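Local atomic coordinates of surface presentation of antigens protein SpaO (Shigella flexneri, PDB entry 4TT9), a protein that is required for surface presentation and secretion of the invasion plasmid antigens, and for host-cell invasion, here represented by its C-terminal SpoA domain. Residues K28-T31 / I32-K36; F44-P47 / D48-K52; L68-E72 / D73-I77. All blocks are in the same frame, centred on the assembly; numbering follows the deposited sequence.

Interaction 1 (K28-T31 / I32-K36); sequences KNMT and INELK
Thr-31, the residue right before helix 32-36, meets the first turn of that helix through two hydrogen bonds. It is the N-cap residue: its hydroxyl OG1 accepts from the backbone N of Glu-34 at 2.7 Å, with an N-H...O angle of 157°, the capping bond. Its carbonyl oxygen takes the N-H of Leu-35 at 2.6 Å between Thr-31 O and Leu-35 N. A chi1 of 55° sets OG1 between the backbone N and the carbonyl carbon, from where it reaches over the N-terminal end of the helix and also touches Glu-34 CB at 3.1 Å. One residue thus satisfies two N-H groups of the first turn, with side chain and backbone both engaged. The capped helix start follows directly on an edge of the sheet: segment 32-36 runs at 98° to segment 28-31, while Lys-28 to Thr-31 pair with an antiparallel strand of the second subunit, carrying the sheet across the interface. Met-30 packs against the helix. The Glu-34 chain, extended beyond CG, crosses it at about a right angle and lays its carboxylate carbon CD 3.4 Å from Met-30 CB. Met-30 SD makes the apolar contact with Leu-35, 3.5 Å from its CA and 3.9 Å from its CB; the Met-30 side chain also packs on Tyr-38. The charged contact is long: Lys-28 NZ and Glu-34 OE2 form a salt bridge of 3.8 Å, the lysine chain bending at its last torsion to bring the ammonium group towards the carboxylate.

Interaction 2 (F44-P47 / D48-K52); sequences FKFP and DDIVK
In Phe-46, CG stands anti to the carbonyl carbon and beside the backbone N (chi1 -60°), while Ile-50, with chi1 at -148°, carries CG1 back towards that side chain. The two side chains then cross at about a right angle. Ile-50 CG1 sits 3.6 Å from Phe-46 CB and 3.7 Å from Phe-46 CG, obliquely placed with respect to the ring, and Ile-50 CG2 comes to 3.8 Å from Phe-46 CD2. The branched isoleucine therefore spans the root of the phenylalanine with both of its arms. Its CD1 methyl reaches the proline ring as well, at 4.0 Å from Pro-47 CD, and Ile-50 CB rests 3.4 Å from Pro-47 O. The loop leads from strand 43-45, an interface strand of the SpoA domain whose Phe-44 and Lys-45 pair with a strand of the second subunit, towards strand 54-58. Ile-77 of the second subunit and Leu-26 of strand 18-31 both lie against Phe-46, so it is covered by both subunits, while Ile-50 is backed by Leu-26. Lys-45 folds its chain back to donate from NZ to Phe-46 O at 2.5 Å, nearly in line with the C=O bond. Between the two segments the contact is carried by carbon packing, consistent with one held mainly by burial of Phe-46 and Ile-50, whereas Asp-48 and Asp-49 are exposed to solvent.

Interaction 3 (L68-E72 / D73-I77); sequences LVSIE and DGYGI
Leu-68 and Tyr-75 meet on one face of a beta hairpin, strands 61-70 and 75-79, that belongs to the antiparallel sheet of the SpoA domain. Along the paired strands the packing is close. Val-69 and Gly-76 form a hydrogen-bonded antiparallel pair, Val-69 N to Gly-76 O and Gly-76 N to Val-69 O both 2.9 Å. Leu-68 with Ile-77 and Ser-70 with Tyr-75 are the non-hydrogen-bonded pairs around it. Leu-68 CD1 comes to 3.7 Å from Tyr-75 CD1, obliquely to the ring, and Val-69 CG2 lies 3.5 Å from Gly-76 O. Ile-71 closes over buried Gly-74: with CG1 between its backbone N and carbonyl carbon (chi1 66°), that atom is 3.0 Å from Gly-74 O. The second subunit borders the strand end: Tyr-75 and Ile-77 pair with one of its strands, and Leu-68 packs on its counterpart Leu-68 there. The loose side is the tip, where Glu-72 and Asp-73 are exposed, Glu-72 is poorly ordered, and their side chains run side by side, pointing the same way, which places like charges close together. Beyond the last bridge, Ile-71 N donates to Gly-74 O at 2.6 Å.

How the interactions relate
The three contacts follow one another in series along the SpoA domain: the capped helix start 28-36, the loop 44-52 and the hairpin 68-77. Interactions 1 and 3 lie on opposite sides of the chain's centre, their centres about 32 Å apart, yet strands 18-31, 61-70 and 75-79 belong to one antiparallel sheet. Interaction 2 lies about 19 Å from interaction 1 and 17 Å from interaction 3, between centres. It touches the latter through Val-51 O and Leu-68 N, a probable hydrogen bond of 2.7 Å. All three also touch the second subunit, so residues of each contact take part in the dimer interface, consistent with a domain that is intertwined with its partner.

Interaction 1 (K28-T31 / I32-K36)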
ATOM      1  N   LYS B  28      -2.839   4.179  -9.418  1.00 52.20           N
ATOM      2  CA  LYS B  28      -3.721   4.608 -10.492  1.00 53.47           C
ATOM      3  C   LYS B  28      -3.125   5.832 -11.179  1.00 54.49           C
ATOM      4  O   LYS B  28      -2.834   6.837 -10.526  1.00 54.97           O
ATOM      5  CB  LYS B  28      -5.111   4.934  -9.942  1.00 56.69           C
ATOM      6  CG  LYS B  28      -6.204   4.957 -11.001  1.00 57.98           C
ATOM      7  CD  LYS B  28      -7.558   5.222 -10.391  1.00 62.75           C
ATOM      8  CE  LYS B  28      -8.655   4.626 -11.248  1.00 70.97           C
ATOM      9  NZ  LYS B  28      -8.420   4.890 -12.687  1.00 73.79           N
ATOM     10  N   ASN B  29      -2.915   5.734 -12.487  1.00 58.80           N
ATOM     11  CA  ASN B  29      -2.480   6.879 -13.278  1.00 60.99           C
ATOM     12  C   ASN B  29      -3.706   7.676 -13.697  1.00 63.32           C
ATOM     13  O   ASN B  29      -4.647   7.104 -14.253  1.00 63.86           O
ATOM     14  CB  ASN B  29      -1.711   6.421 -14.526  1.00 61.06           C
ATOM     15  CG  ASN B  29      -0.251   6.097 -14.242  1.00 57.76           C
ATOM     16  OD1 ASN B  29       0.375   6.686 -13.362  1.00 54.88           O
ATOM     17  ND2 ASN B  29       0.300   5.161 -15.004  1.00 58.76           N
ATOM     18  N   MET B  30      -3.700   8.984 -13.433  1.00 61.09           N
ATOM     19  CA  MET B  30      -4.840   9.838 -13.766  1.00 57.57           C
ATOM     20  C   MET B  30      -4.428  11.302 -13.916  1.00 55.75           C
ATOM     21  O   MET B  30      -3.430  11.732 -13.341  1.00 54.48           O
ATOM     22  CB  MET B  30      -5.935   9.708 -12.701  1.00 57.52           C
ATOM     23  CG  MET B  30      -5.640  10.455 -11.417  1.00 57.52           C
ATOM     24  SD  MET B  30      -6.909  10.273 -10.155  1.00 59.50           S
ATOM     25  CE  MET B  30      -6.691   8.559  -9.705  1.00 92.15           C
ATOM     26  N   THR B  31      -5.201  12.066 -14.686  1.00 52.54           N
ATOM     27  CA  THR B  31      -4.946  13.492 -14.831  1.00 45.51           C
ATOM     28  C   THR B  31      -5.287  14.200 -13.544  1.00 49.71           C
ATOM     29  O   THR B  31      -6.121  13.729 -12.778  1.00 58.03           O
ATOM     30  CB  THR B  31      -5.784  14.125 -15.955  1.00 50.12           C
ATOM     31  OG1 THR B  31      -7.175  13.863 -15.740  1.00 55.30           O
ATOM     32  CG2 THR B  31      -5.391  13.570 -17.288  1.00 49.90           C
ATOM     33  N   ILE B  32      -4.647  15.338 -13.304  1.00 50.40           N
ATOM     34  CA  ILE B  32      -4.995  16.168 -12.162  1.00 49.73           C
ATOM     35  C   ILE B  32      -6.442  16.595 -12.332  1.00 57.70           C
ATOM     36  O   ILE B  32      -7.156  16.817 -11.356  1.00 67.37           O
ATOM     37  CB  ILE B  32      -4.086  17.396 -12.048  1.00 45.36           C
ATOM     38  CG1 ILE B  32      -2.621  16.960 -11.997  1.00 43.94           C
ATOM     39  CG2 ILE B  32      -4.425  18.191 -10.802  1.00 37.18           C
ATOM     40  CD1 ILE B  32      -1.630  18.064 -12.306  1.00 44.27           C
ATOM     41  N   ASN B  33      -6.872  16.687 -13.584  1.00 53.24           N
ATOM     42  CA  ASN B  33      -8.273  16.888 -13.879  1.00 55.00           C
ATOM     43  C   ASN B  33      -9.088  15.735 -13.316  1.00 56.48           C
ATOM     44  O   ASN B  33     -10.027  15.951 -12.561  1.00 63.61           O
ATOM     45  CB  ASN B  33      -8.489  16.997 -15.379  1.00 58.65           C
ATOM     46  CG  ASN B  33      -9.879  17.450 -15.721  1.00 66.68           C
ATOM     47  OD1 ASN B  33     -10.493  18.204 -14.972  1.00 66.86           O
ATOM     48  ND2 ASN B  33     -10.391  16.989 -16.849  1.00 74.22           N
ATOM     49  N   GLU B  34      -8.718  14.512 -13.680  1.00 50.22           N
ATOM     50  CA  GLU B  34      -9.387  13.328 -13.159  1.00 46.13           C
ATOM     51  C   GLU B  34      -9.291  13.271 -11.648  1.00 46.58           C
ATOM     52  O   GLU B  34     -10.267  12.982 -10.972  1.00 54.16           O
ATOM     53  CB  GLU B  34      -8.795  12.066 -13.761  1.00 42.44           C
ATOM     54  CG  GLU B  34      -9.312  10.810 -13.137  1.00 68.05           C
ATOM     55  CD  GLU B  34      -9.093   9.630 -14.026  1.00 69.61           C
ATOM     56  OE1 GLU B  34      -8.881   9.861 -15.234  1.00 69.96           O
ATOM     57  OE2 GLU B  34      -9.133   8.488 -13.523  1.00 70.29           O
ATOM     58  N   LEU B  35      -8.115  13.580 -11.125  1.00 49.28           N
ATOM     59  CA  LEU B  35      -7.894  13.604  -9.686  1.00 54.16           C
ATOM     60  C   LEU B  35      -8.884  14.510  -8.973  1.00 62.07           C
ATOM     61  O   LEU B  35      -9.211  14.282  -7.812  1.00 67.97           O
ATOM     62  CB  LEU B  35      -6.464  14.052  -9.386  1.00 57.31           C
ATOM     63  CG  LEU B  35      -6.023  14.147  -7.926  1.00 52.80           C
ATOM     64  CD1 LEU B  35      -6.248  12.824  -7.213  1.00 49.04           C
ATOM     65  CD2 LEU B  35      -4.569  14.569  -7.840  1.00 43.48           C
ATOM     66  N   LYS B  36      -9.365  15.535  -9.664  1.00 64.72           N
ATOM     67  CA  LYS B  36     -10.373  16.409  -9.083  1.00 70.50           C
ATOM     68  C   LYS B  36     -11.657  15.631  -8.805  1.00 76.76           C
ATOM     69  O   LYS B  36     -12.419  15.978  -7.904  1.00 79.35           O
ATOM     70  CB  LYS B  36     -10.666  17.589 -10.014  1.00 73.50           C
ATOM     71  CG  LYS B  36      -9.510  18.572 -10.204  1.00 69.97           C
ATOM     72  CD  LYS B  36      -9.588  19.240 -11.573  1.00 67.34           C
ATOM     73  CE  LYS B  36      -8.850  20.571 -11.615  1.00 65.83           C
ATOM     74  NZ  LYS B  36      -7.507  20.537 -10.983  1.00 61.88           N
TER

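Interaction 2 (F44-P47 / D48-K52)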
ATOM      1  N   PHE B  44     -14.637   4.049  -3.512  1.00 56.65           N
ATOM      2  CA  PHE B  44     -14.154   3.451  -4.745  1.00 59.26           C
ATOM      3  C   PHE B  44     -14.074   1.951  -4.604  1.00 62.10           C
ATOM      4  O   PHE B  44     -14.049   1.416  -3.496  1.00 61.78           O
ATOM      5  CB  PHE B  44     -12.772   3.987  -5.092  1.00 54.14           C
ATOM      6  CG  PHE B  44     -12.771   5.422  -5.513  1.00 54.97           C
ATOM      7  CD1 PHE B  44     -13.049   5.771  -6.826  1.00 57.46           C
ATOM      8  CD2 PHE B  44     -12.480   6.422  -4.602  1.00 51.95           C
ATOM      9  CE1 PHE B  44     -13.047   7.088  -7.219  1.00 61.52           C
ATOM     10  CE2 PHE B  44     -12.473   7.741  -4.988  1.00 56.60           C
ATOM     11  CZ  PHE B  44     -12.760   8.076  -6.298  1.00 63.45           C
ATOM     12  N   LYS B  45     -14.000   1.279  -5.743  1.00 65.30           N
ATOM     13  CA  LYS B  45     -14.108  -0.163  -5.780  1.00 62.50           C
ATOM     14  C   LYS B  45     -12.855  -0.739  -6.406  1.00 58.68           C
ATOM     15  O   LYS B  45     -12.605  -0.560  -7.601  1.00 63.23           O
ATOM     16  CB  LYS B  45     -15.342  -0.549  -6.595  1.00 67.04           C
ATOM     17  CG  LYS B  45     -15.590  -2.030  -6.688  1.00 61.07           C
ATOM     18  CD  LYS B  45     -15.910  -2.623  -5.350  1.00 52.06           C
ATOM     19  CE  LYS B  45     -16.007  -4.102  -5.493  1.00 53.37           C
ATOM     20  NZ  LYS B  45     -14.961  -4.522  -6.442  1.00 55.85           N
ATOM     21  N   PHE B  46     -12.046  -1.398  -5.585  1.00 54.76           N
ATOM     22  CA  PHE B  46     -10.890  -2.117  -6.095  1.00 58.59           C
ATOM     23  C   PHE B  46     -11.398  -3.359  -6.790  1.00 62.47           C
ATOM     24  O   PHE B  46     -12.541  -3.763  -6.574  1.00 68.88           O
ATOM     25  CB  PHE B  46      -9.987  -2.567  -4.950  1.00 56.21           C
ATOM     26  CG  PHE B  46      -9.447  -1.447  -4.111  1.00 52.30           C
ATOM     27  CD1 PHE B  46      -8.988  -0.275  -4.690  1.00 51.11           C
ATOM     28  CD2 PHE B  46      -9.393  -1.574  -2.729  1.00 47.87           C
ATOM     29  CE1 PHE B  46      -8.492   0.750  -3.899  1.00 47.08           C
ATOM     30  CE2 PHE B  46      -8.902  -0.557  -1.937  1.00 40.42           C
ATOM     31  CZ  PHE B  46      -8.451   0.602  -2.520  1.00 43.33           C
ATOM     32  N   PRO B  47     -10.555  -3.974  -7.631  1.00 60.65           N
ATOM     33  CA  PRO B  47     -10.834  -5.346  -8.067  1.00 59.72           C
ATOM     34  C   PRO B  47     -10.733  -6.303  -6.880  1.00 62.37           C
ATOM     35  O   PRO B  47     -10.405  -5.871  -5.774  1.00 61.91           O
ATOM     36  CB  PRO B  47      -9.703  -5.632  -9.054  1.00 58.56           C
ATOM     37  CG  PRO B  47      -9.292  -4.295  -9.563  1.00 61.51           C
ATOM     38  CD  PRO B  47      -9.454  -3.361  -8.395  1.00 61.22           C
ATOM     39  N   ASP B  48     -11.003  -7.585  -7.108  1.00 66.39           N
ATOM     40  CA  ASP B  48     -10.950  -8.587  -6.043  1.00 69.62           C
ATOM     41  C   ASP B  48      -9.546  -9.186  -5.865  1.00 69.32           C
ATOM     42  O   ASP B  48      -9.294  -9.957  -4.934  1.00 65.98           O
ATOM     43  CB  ASP B  48     -11.972  -9.688  -6.318  1.00 74.30           C
ATOM     44  CG  ASP B  48     -12.252  -9.858  -7.796  1.00 78.77           C
ATOM     45  OD1 ASP B  48     -11.367  -9.521  -8.613  1.00 78.91           O
ATOM     46  OD2 ASP B  48     -13.356 -10.331  -8.143  1.00 79.53           O
ATOM     47  N   ASP B  49      -8.636  -8.821  -6.762  1.00 69.42           N
ATOM     48  CA  ASP B  49      -7.258  -9.260  -6.664  1.00 69.94           C
ATOM     49  C   ASP B  49      -6.445  -8.215  -5.942  1.00 65.49           C
ATOM     50  O   ASP B  49      -5.230  -8.155  -6.095  1.00 70.48           O
ATOM     51  CB  ASP B  49      -6.672  -9.466  -8.054  1.00 77.75           C
ATOM     52  CG  ASP B  49      -7.473 -10.426  -8.872  1.00 86.37           C
ATOM     53  OD1 ASP B  49      -8.712 -10.359  -8.784  1.00 91.46           O
ATOM     54  OD2 ASP B  49      -6.871 -11.251  -9.590  1.00 88.63           O
ATOM     55  N   ILE B  50      -7.108  -7.379  -5.160  1.00 60.09           N
ATOM     56  CA  ILE B  50      -6.420  -6.234  -4.586  1.00 54.46           C
ATOM     57  C   ILE B  50      -5.711  -6.595  -3.293  1.00 54.04           C
ATOM     58  O   ILE B  50      -4.770  -5.918  -2.898  1.00 53.29           O
ATOM     59  CB  ILE B  50      -7.372  -5.032  -4.378  1.00 45.05           C
ATOM     60  CG1 ILE B  50      -6.605  -3.722  -4.545  1.00 38.17           C
ATOM     61  CG2 ILE B  50      -8.092  -5.107  -3.036  1.00 46.25           C
ATOM     62  CD1 ILE B  50      -6.258  -3.429  -5.973  1.00 34.96           C
ATOM     63  N   VAL B  51      -6.158  -7.665  -2.643  1.00 48.98           N
ATOM     64  CA  VAL B  51      -5.564  -8.066  -1.379  1.00 40.66           C
ATOM     65  C   VAL B  51      -4.500  -9.137  -1.628  1.00 39.92           C
ATOM     66  O   VAL B  51      -3.680  -9.444  -0.761  1.00 39.88           O
ATOM     67  CB  VAL B  51      -6.644  -8.552  -0.394  1.00 37.66           C
ATOM     68  CG1 VAL B  51      -7.388  -7.376   0.190  1.00 29.64           C
ATOM     69  CG2 VAL B  51      -7.625  -9.489  -1.091  1.00 39.99           C
ATOM     70  N   LYS B  52      -4.513  -9.679  -2.841  1.00 39.14           N
ATOM     71  CA  LYS B  52      -3.634 -10.773  -3.214  1.00 43.53           C
ATOM     72  C   LYS B  52      -2.486 -10.322  -4.110  1.00 50.17           C
ATOM     73  O   LYS B  52      -1.661 -11.138  -4.527  1.00 53.83           O
ATOM     74  CB  LYS B  52      -4.440 -11.849  -3.932  1.00 48.26           C
ATOM     75  CG  LYS B  52      -5.532 -12.475  -3.083  1.00 48.76           C
ATOM     76  CD  LYS B  52      -4.949 -13.194  -1.878  1.00 47.86           C
ATOM     77  CE  LYS B  52      -6.042 -13.825  -1.041  1.00 52.50           C
ATOM     78  NZ  LYS B  52      -5.542 -14.169   0.315  1.00 55.99           N
TER

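Interaction 3 (L68-E72 / D73-I77)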
ATOM      1  N   LEU B  68      -2.158  -9.752   1.481  1.00 34.47           N
ATOM      2  CA  LEU B  68      -2.575  -9.289   2.796  1.00 34.19           C
ATOM      3  C   LEU B  68      -3.439 -10.355   3.423  1.00 44.67           C
ATOM      4  O   LEU B  68      -4.378 -10.853   2.801  1.00 44.30           O
ATOM      5  CB  LEU B  68      -3.345  -7.971   2.686  1.00 36.47           C
ATOM      6  CG  LEU B  68      -4.115  -7.450   3.902  1.00 33.96           C
ATOM      7  CD1 LEU B  68      -3.172  -7.077   5.003  1.00 31.14           C
ATOM      8  CD2 LEU B  68      -4.946  -6.262   3.506  1.00 31.45           C
ATOM      9  N   VAL B  69      -3.104 -10.729   4.652  1.00 48.18           N
ATOM     10  CA  VAL B  69      -3.892 -11.706   5.382  1.00 40.75           C
ATOM     11  C   VAL B  69      -4.225 -11.200   6.782  1.00 40.66           C
ATOM     12  O   VAL B  69      -3.463 -10.434   7.372  1.00 42.64           O
ATOM     13  CB  VAL B  69      -3.167 -13.059   5.470  1.00 39.20           C
ATOM     14  CG1 VAL B  69      -3.022 -13.679   4.092  1.00 38.72           C
ATOM     15  CG2 VAL B  69      -1.814 -12.892   6.120  1.00 34.68           C
ATOM     16  N   SER B  70      -5.369 -11.616   7.311  1.00 38.35           N
ATOM     17  CA  SER B  70      -5.669 -11.351   8.706  1.00 42.62           C
ATOM     18  C   SER B  70      -4.893 -12.361   9.504  1.00 50.36           C
ATOM     19  O   SER B  70      -4.724 -13.497   9.076  1.00 50.92           O
ATOM     20  CB  SER B  70      -7.149 -11.561   8.999  1.00 44.98           C
ATOM     21  OG  SER B  70      -7.946 -11.289   7.871  1.00 48.50           O
ATOM     22  N   ILE B  71      -4.400 -11.969  10.665  1.00 55.30           N
ATOM     23  CA  ILE B  71      -3.808 -12.955  11.545  1.00 59.09           C
ATOM     24  C   ILE B  71      -4.373 -12.729  12.933  1.00 71.37           C
ATOM     25  O   ILE B  71      -5.339 -11.979  13.105  1.00 75.72           O
ATOM     26  CB  ILE B  71      -2.277 -12.874  11.542  1.00 52.48           C
ATOM     27  CG1 ILE B  71      -1.801 -11.561  12.145  1.00 49.04           C
ATOM     28  CG2 ILE B  71      -1.734 -12.992  10.134  1.00 46.93           C
ATOM     29  CD1 ILE B  71      -0.309 -11.384  12.115  1.00 49.77           C
ATOM     30  N   GLU B  72      -3.793 -13.379  13.930  1.00 76.07           N
ATOM     31  CA  GLU B  72      -4.267 -13.158  15.283  1.00 80.11           C
ATOM     32  C   GLU B  72      -3.888 -11.761  15.734  1.00 73.40           C
ATOM     33  O   GLU B  72      -2.707 -11.397  15.760  1.00 64.89           O
ATOM     34  CB  GLU B  72      -3.728 -14.211  16.241  1.00 89.99           C
ATOM     35  CG  GLU B  72      -4.812 -15.144  16.786  1.00 98.25           C
ATOM     36  CD  GLU B  72      -5.776 -14.454  17.742  1.00100.07           C
ATOM     37  OE1 GLU B  72      -5.378 -14.164  18.891  1.00 99.49           O
ATOM     38  OE2 GLU B  72      -6.936 -14.213  17.348  1.00100.59           O
ATOM     39  N   ASP B  73      -4.918 -10.975  16.041  1.00 74.90           N
ATOM     40  CA  ASP B  73      -4.761  -9.609  16.516  1.00 76.17           C
ATOM     41  C   ASP B  73      -4.074  -8.682  15.522  1.00 78.77           C
ATOM     42  O   ASP B  73      -3.964  -7.484  15.772  1.00 83.19           O
ATOM     43  CB  ASP B  73      -4.012  -9.582  17.845  1.00 77.67           C
ATOM     44  CG  ASP B  73      -4.783 -10.227  18.956  1.00 86.38           C
ATOM     45  OD1 ASP B  73      -5.257 -11.359  18.758  1.00 93.33           O
ATOM     46  OD2 ASP B  73      -4.918  -9.602  20.028  1.00 87.45           O
ATOM     47  N   GLY B  74      -3.612  -9.222  14.400  1.00 74.19           N
ATOM     48  CA  GLY B  74      -2.883  -8.409  13.448  1.00 64.20           C
ATOM     49  C   GLY B  74      -3.205  -8.686  11.998  1.00 56.58           C
ATOM     50  O   GLY B  74      -4.038  -9.545  11.672  1.00 59.18           O
ATOM     51  N   TYR B  75      -2.537  -7.931  11.133  1.00 47.68           N
ATOM     52  CA  TYR B  75      -2.539  -8.171   9.703  1.00 44.37           C
ATOM     53  C   TYR B  75      -1.112  -8.427   9.283  1.00 43.52           C
ATOM     54  O   TYR B  75      -0.181  -7.895   9.883  1.00 46.51           O
ATOM     55  CB  TYR B  75      -3.046  -6.941   8.955  1.00 42.56           C
ATOM     56  CG  TYR B  75      -4.539  -6.786   8.981  1.00 39.07           C
ATOM     57  CD1 TYR B  75      -5.329  -7.401   8.028  1.00 34.54           C
ATOM     58  CD2 TYR B  75      -5.158  -6.025   9.950  1.00 40.89           C
ATOM     59  CE1 TYR B  75      -6.690  -7.276   8.046  1.00 34.34           C
ATOM     60  CE2 TYR B  75      -6.525  -5.890   9.971  1.00 42.59           C
ATOM     61  CZ  TYR B  75      -7.283  -6.522   9.017  1.00 42.84           C
ATOM     62  OH  TYR B  75      -8.650  -6.397   9.019  1.00 51.84           O
ATOM     63  N   GLY B  76      -0.929  -9.229   8.246  1.00 41.48           N
ATOM     64  CA  GLY B  76       0.409  -9.536   7.786  1.00 41.29           C
ATOM     65  C   GLY B  76       0.416  -9.555   6.278  1.00 46.45           C
ATOM     66  O   GLY B  76      -0.650  -9.617   5.657  1.00 50.59           O
ATOM     67  N   ILE B  77       1.607  -9.474   5.689  1.00 47.25           N
ATOM     68  CA  ILE B  77       1.753  -9.588   4.241  1.00 43.47           C
ATOM     69  C   ILE B  77       2.589 -10.808   3.932  1.00 45.02           C
ATOM     70  O   ILE B  77       3.812 -10.780   4.074  1.00 49.27           O
ATOM     71  CB  ILE B  77       2.380  -8.316   3.596  1.00 31.05           C
ATOM     72  CG1 ILE B  77       1.344  -7.203   3.497  1.00 34.61           C
ATOM     73  CG2 ILE B  77       2.876  -8.593   2.182  1.00 29.82           C
ATOM     74  CD1 ILE B  77       1.304  -6.310   4.697  1.00 41.13           C
TER